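Local coordinates for DNA/pantothenate metabolism flavoprotein (Streptomyces sparsogenes DSM 40356, PDB 7CFU) that binds FMN and probably catalyses the flavin-dependent oxidative decarboxylation of a cysteine residue, at residues G27-F32 with D122-T127; A107-L112 with P149-N154; R153-L158 with Y163-P168. All coordinates share one frame; numbering follows the deposited sequence.

Contact 1: residues G27-F32 with D122-T127; sequences GVCGSF and DVLTAT. With FMN (flavin mononucleotide), chain Y.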
loop_
_atom_site.group_PDB
_atom_site.type_symbol
_atom_site.label_atom_id
_atom_site.label_comp_id
_atom_site.label_asym_id
_atom_site.label_seq_id
_atom_site.Cartn_x
_atom_site.Cartn_y
_atom_site.Cartn_z
ATOM N N GLY A 27 -18.871 -19.010 -19.472
ATOM C CA GLY A 27 -18.542 -17.618 -19.169
ATOM C C GLY A 27 -19.649 -16.909 -18.403
ATOM O O GLY A 27 -20.828 -17.047 -18.723
ATOM N N VAL A 28 -19.250 -16.097 -17.418
ATOM C CA VAL A 28 -20.189 -15.407 -16.533
ATOM C C VAL A 28 -19.914 -13.909 -16.608
ATOM O O VAL A 28 -18.793 -13.462 -16.340
ATOM C CB VAL A 28 -20.093 -15.892 -15.073
ATOM C CG1 VAL A 28 -21.099 -15.151 -14.209
ATOM C CG2 VAL A 28 -20.324 -17.392 -14.965
ATOM N N CYS A 29 -20.936 -13.135 -16.963
ATOM C CA CYS A 29 -20.806 -11.686 -17.046
ATOM C C CYS A 29 -21.496 -11.030 -15.853
ATOM O O CYS A 29 -22.243 -11.664 -15.105
ATOM C CB CYS A 29 -21.391 -11.171 -18.362
ATOM S SG CYS A 29 -20.667 -11.921 -19.834
ATOM N N GLY A 30 -21.235 -9.733 -15.684
ATOM C CA GLY A 30 -21.744 -8.990 -14.547
ATOM C C GLY A 30 -23.202 -8.591 -14.685
ATOM O O GLY A 30 -23.516 -7.411 -14.893
ATOM N N SER A 31 -24.103 -9.571 -14.587
ATOM C CA SER A 31 -25.540 -9.357 -14.675
ATOM C C SER A 31 -26.201 -9.757 -13.359
ATOM O O SER A 31 -25.677 -10.602 -12.626
ATOM C CB SER A 31 -26.142 -10.173 -15.830
ATOM O OG SER A 31 -27.535 -10.392 -15.652
ATOM N N PHE A 32 -27.356 -9.138 -13.061
ATOM C CA PHE A 32 -28.185 -9.599 -11.942
ATOM C C PHE A 32 -28.343 -11.113 -11.938
ATOM O O PHE A 32 -28.398 -11.737 -10.874
ATOM C CB PHE A 32 -29.581 -8.973 -11.982
ATOM C CG PHE A 32 -29.635 -7.534 -11.566
ATOM C CD1 PHE A 32 -29.463 -7.176 -10.236
ATOM C CD2 PHE A 32 -29.913 -6.547 -12.491
ATOM C CE1 PHE A 32 -29.532 -5.852 -9.844
ATOM C CE2 PHE A 32 -29.984 -5.220 -12.110
ATOM C CZ PHE A 32 -29.794 -4.871 -10.782
ATOM N N ASP A 122 -10.645 -8.686 -22.677
ATOM C CA ASP A 122 -10.452 -9.426 -21.436
ATOM C C ASP A 122 -10.387 -10.905 -21.795
ATOM O O ASP A 122 -10.547 -11.279 -22.961
ATOM C CB ASP A 122 -11.551 -9.130 -20.402
ATOM C CG ASP A 122 -12.948 -9.597 -20.844
ATOM O OD1 ASP A 122 -13.111 -10.131 -21.965
ATOM O OD2 ASP A 122 -13.896 -9.432 -20.045
ATOM N N VAL A 123 -10.172 -11.752 -20.784
ATOM C CA VAL A 123 -9.995 -13.179 -21.055
ATOM C C VAL A 123 -11.238 -13.758 -21.724
ATOM O O VAL A 123 -11.134 -14.500 -22.712
ATOM C CB VAL A 123 -9.629 -13.950 -19.772
ATOM C CG1 VAL A 123 -9.660 -15.444 -20.041
ATOM C CG2 VAL A 123 -8.239 -13.553 -19.297
ATOM N N LEU A 124 -12.429 -13.409 -21.225
ATOM C CA LEU A 124 -13.652 -14.010 -21.755
ATOM C C LEU A 124 -13.815 -13.722 -23.240
ATOM O O LEU A 124 -13.985 -14.645 -24.043
ATOM C CB LEU A 124 -14.877 -13.506 -20.998
ATOM C CG LEU A 124 -16.201 -14.102 -21.509
ATOM C CD1 LEU A 124 -16.185 -15.629 -21.388
ATOM C CD2 LEU A 124 -17.415 -13.509 -20.810
ATOM N N THR A 125 -13.743 -12.447 -23.630
ATOM C CA THR A 125 -14.030 -12.111 -25.019
ATOM C C THR A 125 -12.907 -12.559 -25.940
ATOM O O THR A 125 -13.150 -12.837 -27.118
ATOM C CB THR A 125 -14.285 -10.611 -25.173
ATOM O OG1 THR A 125 -13.166 -9.872 -24.670
ATOM C CG2 THR A 125 -15.563 -10.209 -24.407
ATOM N N ALA A 126 -11.683 -12.663 -25.414
ATOM C CA ALA A 126 -10.594 -13.253 -26.181
ATOM C C ALA A 126 -10.815 -14.744 -26.374
ATOM O O ALA A 126 -10.508 -15.293 -27.438
ATOM C CB ALA A 126 -9.252 -13.010 -25.481
ATOM N N THR A 127 -11.343 -15.412 -25.352
ATOM C CA THR A 127 -11.627 -16.836 -25.462
ATOM C C THR A 127 -12.692 -17.114 -26.518
ATOM O O THR A 127 -12.627 -18.141 -27.205
ATOM C CB THR A 127 -12.033 -17.378 -24.094
ATOM O OG1 THR A 127 -10.960 -17.145 -23.169
ATOM C CG2 THR A 127 -12.317 -18.870 -24.163
HETATM N N1 FMN Y . -25.929 -5.203 -17.481
HETATM C C2 FMN Y . -26.690 -5.984 -18.317
HETATM O O2 FMN Y . -26.544 -5.874 -19.525
HETATM N N3 FMN Y . -27.592 -6.892 -17.804
HETATM C C4 FMN Y . -27.748 -7.006 -16.437
HETATM O O4 FMN Y . -28.562 -7.808 -15.981
HETATM C C4A FMN Y . -26.990 -6.207 -15.589
HETATM N N5 FMN Y . -27.126 -6.314 -14.223
HETATM C C5A FMN Y . -26.352 -5.535 -13.388
HETATM C C6 FMN Y . -26.505 -5.654 -12.016
HETATM C C7 FMN Y . -25.733 -4.873 -11.168
HETATM C C7M FMN Y . -25.895 -5.007 -9.676
HETATM C C8 FMN Y . -24.819 -3.965 -11.692
HETATM C C8M FMN Y . -23.998 -3.118 -10.749
HETATM C C9 FMN Y . -24.669 -3.839 -13.071
HETATM C C9A FMN Y . -25.440 -4.627 -13.919
HETATM N N10 FMN Y . -25.318 -4.516 -15.296
HETATM C C10 FMN Y . -26.076 -5.311 -16.122
HETATM C "C1'" FMN Y . -24.340 -3.563 -15.901
HETATM C "C2'" FMN Y . -23.075 -4.332 -16.242
HETATM O "O2'" FMN Y . -22.557 -4.956 -15.076
HETATM C "C3'" FMN Y . -22.074 -3.386 -16.905
HETATM O "O3'" FMN Y . -22.543 -3.042 -18.193
HETATM C "C4'" FMN Y . -20.653 -3.967 -16.969
HETATM O "O4'" FMN Y . -19.781 -3.019 -17.558
HETATM C "C5'" FMN Y . -20.616 -5.254 -17.774
HETATM O "O5'" FMN Y . -19.349 -5.863 -17.615
HETATM P P FMN Y . -19.017 -7.266 -18.317
HETATM O O1P FMN Y . -17.559 -7.277 -18.713
HETATM O O2P FMN Y . -19.394 -8.342 -17.356
HETATM O O3P FMN Y . -19.821 -7.465 -19.587
#
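L124 meets the end of strand 23-28 and the first residue beyond it through its two methyls, and the contact between the segments is wholly apolar. CD1 lies 3.8 Å from G27 CA, where the strand offers bare backbone, while CD2 lies 3.7 Å from C29 SG. Because CG of L124 stands anti to the backbone N (chi1 180°), the isobutyl group extends from the helix toward the strand end; I104 and F111 also touch it.

Polar bonds to FMN take over where the strand stops. G30 N gives a nearly straight bond to phosphate oxygen O2P (2.8 Å, 169°), and G30 O accepts from the ribityl O2' at 2.6 Å. S31 OG donates to flavin O4 over 2.8 Å, and F32 N to flavin N5 over 3.1 Å. The F32 ring carries flavin C6 3.4 Å above its plane, over its centre.

On the helix side, D122 is the N-cap: its OD1 accepts from T125 N (2.9 Å) and from T125 OG1, the two donors arriving from opposite faces of the carboxylate plane.

L124 packs from a later helix; a parallel strand passing at its C-terminal end into a cofactor-binding loop is characteristic of Rossmann-like flavoproteins.

Contact 2: residues A107-L112 with P149-N154; sequences ATANFL and PAVQRN. With FMN (flavin mononucleotide), chain Y.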
loop_
_atom_site.group_PDB
_atom_site.type_symbol
_atom_site.label_atom_id
_atom_site.label_comp_id
_atom_site.label_asym_id
_atom_site.label_seq_id
_atom_site.Cartn_x
_atom_site.Cartn_y
_atom_site.Cartn_z
ATOM N N ALA A 107 -25.137 -13.428 -20.001
ATOM C CA ALA A 107 -24.379 -12.480 -20.797
ATOM C C ALA A 107 -24.951 -11.090 -20.573
ATOM O O ALA A 107 -26.161 -10.928 -20.402
ATOM C CB ALA A 107 -24.421 -12.842 -22.281
ATOM N N THR A 108 -24.079 -10.093 -20.546
ATOM C CA THR A 108 -24.530 -8.714 -20.478
ATOM C C THR A 108 -24.766 -8.180 -21.881
ATOM O O THR A 108 -24.300 -8.751 -22.870
ATOM C CB THR A 108 -23.490 -7.847 -19.786
ATOM O OG1 THR A 108 -22.218 -8.130 -20.379
ATOM C CG2 THR A 108 -23.455 -8.145 -18.279
ATOM N N ALA A 109 -25.510 -7.070 -21.960
ATOM C CA ALA A 109 -25.556 -6.318 -23.208
ATOM C C ALA A 109 -24.149 -5.963 -23.670
ATOM O O ALA A 109 -23.830 -6.063 -24.859
ATOM C CB ALA A 109 -26.406 -5.056 -23.039
ATOM N N ASN A 110 -23.289 -5.561 -22.729
ATOM C CA ASN A 110 -21.890 -5.275 -23.039
ATOM C C ASN A 110 -21.239 -6.445 -23.766
ATOM O O ASN A 110 -20.556 -6.261 -24.782
ATOM C CB ASN A 110 -21.139 -4.969 -21.741
ATOM C CG ASN A 110 -19.725 -4.482 -21.976
ATOM O OD1 ASN A 110 -19.487 -3.563 -22.771
ATOM N ND2 ASN A 110 -18.767 -5.111 -21.288
ATOM N N PHE A 111 -21.443 -7.664 -23.253
ATOM C CA PHE A 111 -20.865 -8.840 -23.893
ATOM C C PHE A 111 -21.353 -8.996 -25.330
ATOM O O PHE A 111 -20.561 -9.311 -26.230
ATOM C CB PHE A 111 -21.183 -10.110 -23.097
ATOM C CG PHE A 111 -20.708 -11.350 -23.782
ATOM C CD1 PHE A 111 -21.561 -12.073 -24.609
ATOM C CD2 PHE A 111 -19.386 -11.768 -23.653
ATOM C CE1 PHE A 111 -21.111 -13.198 -25.275
ATOM C CE2 PHE A 111 -18.939 -12.894 -24.314
ATOM C CZ PHE A 111 -19.803 -13.607 -25.125
ATOM N N LEU A 112 -22.659 -8.816 -25.560
ATOM C CA LEU A 112 -23.194 -8.928 -26.917
ATOM C C LEU A 112 -22.470 -7.993 -27.866
ATOM O O LEU A 112 -22.094 -8.386 -28.979
ATOM C CB LEU A 112 -24.686 -8.605 -26.935
ATOM C CG LEU A 112 -25.633 -9.483 -26.130
ATOM C CD1 LEU A 112 -27.054 -8.960 -26.271
ATOM C CD2 LEU A 112 -25.524 -10.925 -26.595
ATOM N N PRO A 149 -31.858 -0.227 -30.399
ATOM C CA PRO A 149 -31.428 -0.689 -31.734
ATOM C C PRO A 149 -30.020 -1.254 -31.749
ATOM O O PRO A 149 -29.750 -2.232 -32.460
ATOM C CB PRO A 149 -31.522 0.580 -32.594
ATOM C CG PRO A 149 -32.438 1.501 -31.855
ATOM C CD PRO A 149 -32.272 1.187 -30.395
ATOM N N ALA A 150 -29.097 -0.635 -31.012
ATOM C CA ALA A 150 -27.727 -1.137 -30.976
ATOM C C ALA A 150 -27.678 -2.555 -30.421
ATOM O O ALA A 150 -26.960 -3.409 -30.950
ATOM C CB ALA A 150 -26.849 -0.197 -30.152
ATOM N N VAL A 151 -28.448 -2.830 -29.362
ATOM C CA VAL A 151 -28.464 -4.180 -28.797
ATOM C C VAL A 151 -29.027 -5.178 -29.800
ATOM O O VAL A 151 -28.469 -6.261 -29.991
ATOM C CB VAL A 151 -29.238 -4.203 -27.463
ATOM C CG1 VAL A 151 -29.420 -5.634 -26.962
ATOM C CG2 VAL A 151 -28.491 -3.391 -26.421
ATOM N N GLN A 152 -30.131 -4.824 -30.474
ATOM C CA GLN A 152 -30.747 -5.760 -31.416
ATOM C C GLN A 152 -29.873 -5.988 -32.647
ATOM O O GLN A 152 -29.866 -7.095 -33.196
ATOM C CB GLN A 152 -32.137 -5.263 -31.823
ATOM C CG GLN A 152 -33.179 -5.421 -30.714
ATOM C CD GLN A 152 -33.151 -6.811 -30.098
ATOM O OE1 GLN A 152 -33.179 -7.816 -30.810
ATOM N NE2 GLN A 152 -33.071 -6.874 -28.770
ATOM N N ARG A 153 -29.126 -4.975 -33.093
ATOM C CA ARG A 153 -28.131 -5.218 -34.140
ATOM C C ARG A 153 -27.112 -6.262 -33.699
ATOM O O ARG A 153 -26.769 -7.176 -34.463
ATOM C CB ARG A 153 -27.415 -3.917 -34.509
ATOM C CG ARG A 153 -28.237 -2.967 -35.372
ATOM C CD ARG A 153 -27.379 -1.881 -35.982
ATOM N NE ARG A 153 -26.828 -0.956 -34.993
ATOM C CZ ARG A 153 -27.467 0.115 -34.521
ATOM N NH1 ARG A 153 -28.696 0.408 -34.933
ATOM N NH2 ARG A 153 -26.876 0.905 -33.633
ATOM N N ASN A 154 -26.658 -6.178 -32.449
ATOM C CA ASN A 154 -25.656 -7.126 -31.978
ATOM C C ASN A 154 -26.231 -8.530 -31.898
ATOM O O ASN A 154 -25.577 -9.494 -32.316
ATOM C CB ASN A 154 -25.110 -6.681 -30.620
ATOM C CG ASN A 154 -24.393 -5.349 -30.696
ATOM O OD1 ASN A 154 -23.824 -4.996 -31.737
ATOM N ND2 ASN A 154 -24.425 -4.593 -29.601
HETATM N N1 FMN Y . -25.929 -5.203 -17.481
HETATM C C2 FMN Y . -26.690 -5.984 -18.317
HETATM O O2 FMN Y . -26.544 -5.874 -19.525
HETATM N N3 FMN Y . -27.592 -6.892 -17.804
HETATM C C4 FMN Y . -27.748 -7.006 -16.437
HETATM O O4 FMN Y . -28.562 -7.808 -15.981
HETATM C C4A FMN Y . -26.990 -6.207 -15.589
HETATM N N5 FMN Y . -27.126 -6.314 -14.223
HETATM C C5A FMN Y . -26.352 -5.535 -13.388
HETATM C C6 FMN Y . -26.505 -5.654 -12.016
HETATM C C7 FMN Y . -25.733 -4.873 -11.168
HETATM C C7M FMN Y . -25.895 -5.007 -9.676
HETATM C C8 FMN Y . -24.819 -3.965 -11.692
HETATM C C8M FMN Y . -23.998 -3.118 -10.749
HETATM C C9 FMN Y . -24.669 -3.839 -13.071
HETATM C C9A FMN Y . -25.440 -4.627 -13.919
HETATM N N10 FMN Y . -25.318 -4.516 -15.296
HETATM C C10 FMN Y . -26.076 -5.311 -16.122
HETATM C "C1'" FMN Y . -24.340 -3.563 -15.901
HETATM C "C2'" FMN Y . -23.075 -4.332 -16.242
HETATM O "O2'" FMN Y . -22.557 -4.956 -15.076
HETATM C "C3'" FMN Y . -22.074 -3.386 -16.905
HETATM O "O3'" FMN Y . -22.543 -3.042 -18.193
HETATM C "C4'" FMN Y . -20.653 -3.967 -16.969
HETATM O "O4'" FMN Y . -19.781 -3.019 -17.558
HETATM C "C5'" FMN Y . -20.616 -5.254 -17.774
HETATM O "O5'" FMN Y . -19.349 -5.863 -17.615
HETATM P P FMN Y . -19.017 -7.266 -18.317
HETATM O O1P FMN Y . -17.559 -7.277 -18.713
HETATM O O2P FMN Y . -19.394 -8.342 -17.356
HETATM O O3P FMN Y . -19.821 -7.465 -19.587
HETATM O O HOH W 1 -25.117 -4.434 -26.920
#
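V151 packs its two methyls against different residues of helix 109-117: CG1 meets L112 CD1 at 4.1 Å, and CG2 faces A109 CB. One turn on, the helices come closer, with the CB of N154 3.8 Å from L112 O. A water joins the segments beside these apolar touches, donating to A109 O and accepting from N154 ND2 at 2.8 Å. The same amide nitrogen also donates to H117 O of a neighbouring subunit, so the N154 amide links this helix pair to the oligomer.

Further out, the start of helix 109-117 holds FMN. T108 OG1 donates to phosphate O3P (2.6 Å) and accepts from F111 N (3.0 Å) as the N-cap; chi1 of 49° places the hydroxyl between the backbone N and carbonyl carbon, within range of both O3P and F111 N. N110 ND2 adds a nearly straight bond to O3P (3.1 Å, 169°), and A109 N donates to flavin O2 at 2.9 Å. N110 OD1, in turn, accepts from A120 N of that neighbouring subunit.

O3P thus receives two side-chain donors at a helix N-terminus, whose dipole probably helps to stabilise the phosphate charge, while the bond from A109 N would probably draw electron density toward O2 of the flavin.

Contact 3: residues R153-L158 with Y163-P168; sequences RNVDQL and YRIVEP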
loop_
_atom_site.group_PDB
_atom_site.type_symbol
_atom_site.label_atom_id
_atom_site.label_comp_id
_atom_site.label_asym_id
_atom_site.label_seq_id
_atom_site.Cartn_x
_atom_site.Cartn_y
_atom_site.Cartn_z
ATOM N N ARG A 153 -29.126 -4.975 -33.093
ATOM C CA ARG A 153 -28.131 -5.218 -34.140
ATOM C C ARG A 153 -27.112 -6.262 -33.699
ATOM O O ARG A 153 -26.769 -7.176 -34.463
ATOM C CB ARG A 153 -27.415 -3.917 -34.509
ATOM C CG ARG A 153 -28.237 -2.967 -35.372
ATOM C CD ARG A 153 -27.379 -1.881 -35.982
ATOM N NE ARG A 153 -26.828 -0.956 -34.993
ATOM C CZ ARG A 153 -27.467 0.115 -34.521
ATOM N NH1 ARG A 153 -28.696 0.408 -34.933
ATOM N NH2 ARG A 153 -26.876 0.905 -33.633
ATOM N N ASN A 154 -26.658 -6.178 -32.449
ATOM C CA ASN A 154 -25.656 -7.126 -31.978
ATOM C C ASN A 154 -26.231 -8.530 -31.898
ATOM O O ASN A 154 -25.577 -9.494 -32.316
ATOM C CB ASN A 154 -25.110 -6.681 -30.620
ATOM C CG ASN A 154 -24.393 -5.349 -30.696
ATOM O OD1 ASN A 154 -23.824 -4.996 -31.737
ATOM N ND2 ASN A 154 -24.425 -4.593 -29.601
ATOM N N VAL A 155 -27.463 -8.662 -31.394
ATOM C CA VAL A 155 -28.131 -9.962 -31.386
ATOM C C VAL A 155 -28.199 -10.543 -32.797
ATOM O O VAL A 155 -27.825 -11.697 -33.027
ATOM C CB VAL A 155 -29.531 -9.847 -30.760
ATOM C CG1 VAL A 155 -30.275 -11.162 -30.912
ATOM C CG2 VAL A 155 -29.426 -9.449 -29.284
ATOM N N ASP A 156 -28.671 -9.748 -33.767
ATOM C CA ASP A 156 -28.780 -10.241 -35.137
ATOM C C ASP A 156 -27.418 -10.643 -35.676
ATOM O O ASP A 156 -27.264 -11.712 -36.282
ATOM C CB ASP A 156 -29.397 -9.177 -36.050
ATOM C CG ASP A 156 -30.824 -8.819 -35.661
ATOM O OD1 ASP A 156 -31.495 -9.632 -34.985
ATOM O OD2 ASP A 156 -31.271 -7.710 -36.033
ATOM N N GLN A 157 -26.411 -9.794 -35.459
ATOM C CA GLN A 157 -25.083 -10.082 -35.981
ATOM C C GLN A 157 -24.547 -11.393 -35.428
ATOM O O GLN A 157 -23.908 -12.165 -36.153
ATOM C CB GLN A 157 -24.128 -8.946 -35.643
ATOM C CG GLN A 157 -22.718 -9.193 -36.132
ATOM C CD GLN A 157 -22.646 -9.264 -37.654
ATOM O OE1 GLN A 157 -22.559 -8.238 -38.317
ATOM N NE2 GLN A 157 -22.685 -10.475 -38.205
ATOM N N LEU A 158 -24.799 -11.663 -34.144
ATOM C CA LEU A 158 -24.307 -12.898 -33.538
ATOM C C LEU A 158 -25.020 -14.119 -34.104
ATOM O O LEU A 158 -24.401 -15.170 -34.296
ATOM C CB LEU A 158 -24.469 -12.845 -32.020
ATOM C CG LEU A 158 -23.495 -11.938 -31.273
ATOM C CD1 LEU A 158 -23.985 -11.675 -29.854
ATOM C CD2 LEU A 158 -22.121 -12.591 -31.262
ATOM N N TYR A 163 -24.042 -17.973 -33.696
ATOM C CA TYR A 163 -24.253 -18.114 -32.262
ATOM C C TYR A 163 -25.737 -18.310 -31.960
ATOM O O TYR A 163 -26.603 -17.698 -32.593
ATOM C CB TYR A 163 -23.696 -16.895 -31.516
ATOM C CG TYR A 163 -22.177 -16.811 -31.584
ATOM C CD1 TYR A 163 -21.380 -17.531 -30.692
ATOM C CD2 TYR A 163 -21.543 -16.045 -32.556
ATOM C CE1 TYR A 163 -19.993 -17.477 -30.757
ATOM C CE2 TYR A 163 -20.151 -15.989 -32.636
ATOM C CZ TYR A 163 -19.385 -16.704 -31.728
ATOM O OH TYR A 163 -18.012 -16.650 -31.794
ATOM N N ARG A 164 -26.019 -19.184 -30.997
ATOM C CA ARG A 164 -27.372 -19.423 -30.510
ATOM C C ARG A 164 -27.667 -18.461 -29.367
ATOM O O ARG A 164 -27.016 -18.516 -28.315
ATOM C CB ARG A 164 -27.505 -20.877 -30.056
ATOM C CG ARG A 164 -28.820 -21.294 -29.389
ATOM C CD ARG A 164 -29.996 -21.465 -30.348
ATOM N NE ARG A 164 -31.125 -22.100 -29.665
ATOM C CZ ARG A 164 -32.046 -21.464 -28.946
ATOM N NH1 ARG A 164 -32.001 -20.145 -28.801
ATOM N NH2 ARG A 164 -33.016 -22.158 -28.364
ATOM N N ILE A 165 -28.644 -17.586 -29.571
ATOM C CA ILE A 165 -29.021 -16.583 -28.586
ATOM C C ILE A 165 -30.305 -17.031 -27.902
ATOM O O ILE A 165 -31.320 -17.280 -28.566
ATOM C CB ILE A 165 -29.199 -15.207 -29.240
ATOM C CG1 ILE A 165 -27.946 -14.834 -30.024
ATOM C CG2 ILE A 165 -29.536 -14.154 -28.189
ATOM C CD1 ILE A 165 -26.708 -14.670 -29.169
ATOM N N VAL A 166 -30.272 -17.120 -26.576
ATOM C CA VAL A 166 -31.456 -17.385 -25.771
ATOM C C VAL A 166 -31.942 -16.045 -25.250
ATOM O O VAL A 166 -31.338 -15.471 -24.338
ATOM C CB VAL A 166 -31.169 -18.352 -24.614
ATOM C CG1 VAL A 166 -32.428 -18.539 -23.769
ATOM C CG2 VAL A 166 -30.662 -19.686 -25.150
ATOM N N GLU A 167 -33.038 -15.552 -25.825
ATOM C CA GLU A 167 -33.535 -14.231 -25.486
ATOM C C GLU A 167 -34.035 -14.205 -24.044
ATOM O O GLU A 167 -34.577 -15.200 -23.552
ATOM C CB GLU A 167 -34.661 -13.838 -26.437
ATOM C CG GLU A 167 -34.222 -13.822 -27.886
ATOM C CD GLU A 167 -35.269 -13.243 -28.813
ATOM O OE1 GLU A 167 -36.312 -12.766 -28.312
ATOM O OE2 GLU A 167 -35.046 -13.273 -30.041
ATOM N N PRO A 168 -33.868 -13.094 -23.341
ATOM C CA PRO A 168 -34.315 -13.037 -21.947
ATOM C C PRO A 168 -35.830 -12.976 -21.830
ATOM O O PRO A 168 -36.552 -12.669 -22.783
ATOM C CB PRO A 168 -33.673 -11.752 -21.424
ATOM C CG PRO A 168 -33.506 -10.905 -22.625
ATOM C CD PRO A 168 -33.185 -11.858 -23.752
#
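L158 O accepts from Y163 N across the turn that leads from helix 149-160 into strand 164-165. The bond is 2.9 Å long with an angle of 158° at the hydrogen, and the donor is tilted 27° from the carbonyl plane. The same oxygen lies at the edge of the Y163 ring, in its plane, 3.5 Å from CD2, and also close to the tyrosine CB. One backbone carbonyl therefore meets both the main chain and the side chain of Y163.

The L158 side chain divides its surface between two residues of the returning chain. Its CD2 touches CD2 of the tyrosine ring at 3.7 Å. Its CB and CD1 both meet the I165 CD1 methyl, each at 4.1 Å, the two side chains lying at about a right angle. The I165 chain is folded back (chi1 -54°), which brings CD1 to L158 while CG2, on the other branch, reaches V155 CG1 at 4.1 Å. V155 and I165 cross obliquely. With its two branches I165 thus touches V155 and L158, about one helical turn apart.

Other parts of the fold surround this patch. I137 of the adjoining strand 135-139 touches both Y163 and I165, L112 of helix 109-117 meets L158, and W146 lies against V155. At the surface E167 forms a salt bridge with R159, a second, polar tie between helix 149-160 and the chain that follows it. K148 of another subunit packs on Y163.

Chemically, a single main-chain bond fixes the start of the return to the end of the helix; the rest of the contact between the two segments is aliphatic and aromatic carbon. The helix is probably held over strand 164-165 largely by burial of apolar surface of V155, L158, Y163 and I165.

In the fold
The three contacts run from strand 23-28, whose end leads into the FMN loop, across the parallel sheet to strand 164-165, which is outermost within the chain. Contacts 1 and 2 have centres 13 Å apart and share one FMN, the first serving phosphate, ribityl and flavin atoms, the second phosphate and flavin O2. They meet directly, C29 SG lying 3.8 Å from F111 CB and L124 CD2 3.9 Å from F111 CE2. Contacts 2 and 3 lie closer, with centres 8 Å apart, and share helix 149-160; L112 CD2 reaches L158 CD1 at 3.7 Å. Contacts 1 and 3 do not touch, their nearest atoms being about 7 Å apart; helix 109-117 lies between them, F111 touching contact 1 and L112 contact 3.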